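Local coordinates for uncharacterized protein (Staphylococcus aureus subsp. aureus, PDB 3H04) that is of unknown function but belongs to the alpha/beta-hydrolase clan and is probably a serine hydrolase related to bacterial feruloyl esterases, at residues F213-C217 against S228-M232. Residues are numbered along the deposited sequence; the frame is centred on the assembly and turned at random.
Sequences FIAHC and SEHIM
Ser228 OG meets the imidazole of His216 at the ring edge, in its plane, and a 2.7 Å hydrogen bond between Ser228 OG and His216 ND1, bent modestly to 157°, ties the helix to the strand. The serine hydroxyl reaches the ring because OG lies anti to its own carbonyl carbon (chi1 -77°), while His216 carries CG anti to the backbone N. The ring's NE2 is hydrogen-bonded to the carbonyl oxygen of Val223, so both nitrogens are engaged and the ring's rotation is fixed within this buried contact. Methyl CG2 of Ile214 presses close on the same hydroxyl, 3.0 Å from Ser228 OG. The longer branch of Ile214 runs through CG1 to CD1, which lies 3.4 Å from Met232 SD and, more loosely, 4.1 Å from Ile231 CG2. Met232, bent at chi2 and chi3, brings its thioether alongside this isoleucine, the two side chains running past each other in opposite directions.

The contact joins the first strand and the helix of a beta-alpha-beta unit of the alpha/beta-hydrolase sheet, in which strands 212-217 and 238-243 are parallel neighbours linked through helix 226-232; the two segments run nearly antiparallel at 153°. The His216 side chain also touches a probable Ser-His-Asp triad. Ile214 and Met232 also touch Phe240 on strand 238-243, whereas Ile231 reaches Asp124 on strand 121-125; helix 256-273 packs against Phe213 and Ala215 on the opposite face.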
loop_
_atom_site.group_PDB
_atom_site.type_symbol
_atom_site.label_atom_id
_atom_site.label_comp_id
_atom_site.label_asym_id
_atom_site.label_seq_id
_atom_site.Cartn_x
_atom_site.Cartn_y
_atom_site.Cartn_z
ATOM N N PHE A 213 -8.141 -3.300 9.784
ATOM C CA PHE A 213 -7.380 -2.589 10.864
ATOM C C PHE A 213 -6.861 -1.281 10.281
ATOM O O PHE A 213 -6.212 -1.305 9.237
ATOM C CB PHE A 213 -6.251 -3.464 11.359
ATOM C CG PHE A 213 -5.453 -2.889 12.514
ATOM C CD1 PHE A 213 -5.683 -3.316 13.791
ATOM C CD2 PHE A 213 -4.476 -1.890 12.287
ATOM C CE1 PHE A 213 -4.956 -2.794 14.876
ATOM C CE2 PHE A 213 -3.751 -1.363 13.355
ATOM C CZ PHE A 213 -4.004 -1.811 14.657
ATOM N N ILE A 214 -7.139 -0.144 10.908
ATOM C CA ILE A 214 -6.727 1.161 10.365
ATOM C C ILE A 214 -5.828 1.825 11.380
ATOM O O ILE A 214 -6.190 1.865 12.566
ATOM C CB ILE A 214 -7.924 2.055 10.058
ATOM C CG1 ILE A 214 -8.881 1.300 9.080
ATOM C CG2 ILE A 214 -7.423 3.456 9.556
ATOM C CD1 ILE A 214 -10.306 1.902 8.901
ATOM N N ALA A 215 -4.664 2.354 10.929
ATOM C CA ALA A 215 -3.809 3.236 11.777
ATOM C C ALA A 215 -3.562 4.478 10.921
ATOM O O ALA A 215 -3.133 4.339 9.746
ATOM C CB ALA A 215 -2.485 2.559 12.185
ATOM N N HIS A 216 -3.854 5.644 11.453
ATOM C CA HIS A 216 -3.777 6.864 10.706
ATOM C C HIS A 216 -3.598 8.066 11.628
ATOM O O HIS A 216 -4.230 8.124 12.599
ATOM C CB HIS A 216 -5.035 6.994 9.866
ATOM C CG HIS A 216 -4.883 7.844 8.651
ATOM N ND1 HIS A 216 -5.563 7.601 7.491
ATOM C CD2 HIS A 216 -4.149 8.950 8.430
ATOM C CE1 HIS A 216 -5.249 8.515 6.604
ATOM N NE2 HIS A 216 -4.392 9.343 7.149
ATOM N N CYS A 217 -2.669 8.961 11.343
ATOM C CA CYS A 217 -2.467 10.160 12.151
ATOM C C CYS A 217 -3.526 11.189 11.856
ATOM O O CYS A 217 -3.815 11.476 10.670
ATOM C CB CYS A 217 -1.121 10.785 11.827
ATOM S SG CYS A 217 0.248 9.722 12.368
ATOM N N SER A 228 -9.640 7.478 6.015
ATOM C CA SER A 228 -9.894 6.374 6.942
ATOM C C SER A 228 -11.295 6.464 7.541
ATOM O O SER A 228 -11.983 5.422 7.654
ATOM C CB SER A 228 -8.865 6.354 8.066
ATOM O OG SER A 228 -7.613 5.817 7.650
ATOM N N GLU A 229 -11.720 7.688 7.913
ATOM C CA GLU A 229 -13.104 7.902 8.426
ATOM C C GLU A 229 -14.110 7.447 7.374
ATOM O O GLU A 229 -15.085 6.777 7.698
ATOM C CB GLU A 229 -13.353 9.363 8.818
ATOM C CG GLU A 229 -12.452 9.881 9.924
ATOM C CD GLU A 229 -12.477 11.413 10.113
ATOM O OE1 GLU A 229 -13.156 12.152 9.357
ATOM O OE2 GLU A 229 -11.796 11.852 11.055
ATOM N N HIS A 230 -13.834 7.724 6.101
ATOM C CA HIS A 230 -14.703 7.254 4.999
ATOM C C HIS A 230 -14.878 5.717 4.990
ATOM O O HIS A 230 -15.997 5.205 4.801
ATOM C CB HIS A 230 -14.184 7.693 3.628
ATOM C CG HIS A 230 -14.989 7.162 2.473
ATOM N ND1 HIS A 230 -16.296 7.522 2.253
ATOM C CD2 HIS A 230 -14.668 6.296 1.479
ATOM C CE1 HIS A 230 -16.756 6.895 1.186
ATOM N NE2 HIS A 230 -15.783 6.158 0.687
ATOM N N ILE A 231 -13.782 4.994 5.201
ATOM C CA ILE A 231 -13.840 3.537 5.212
ATOM C C ILE A 231 -14.678 3.076 6.421
ATOM O O ILE A 231 -15.612 2.274 6.279
ATOM C CB ILE A 231 -12.415 2.960 5.226
ATOM C CG1 ILE A 231 -11.770 3.219 3.864
ATOM C CG2 ILE A 231 -12.439 1.482 5.466
ATOM C CD1 ILE A 231 -10.301 3.156 3.869
ATOM N N MET A 232 -14.417 3.690 7.559
ATOM C CA MET A 232 -15.158 3.400 8.797
ATOM C C MET A 232 -16.627 3.784 8.715
ATOM O O MET A 232 -17.427 3.313 9.533
ATOM C CB MET A 232 -14.546 4.174 9.982
ATOM C CG MET A 232 -13.040 4.132 10.042
ATOM S SD MET A 232 -12.383 3.114 11.373
ATOM C CE MET A 232 -12.851 4.134 12.735
#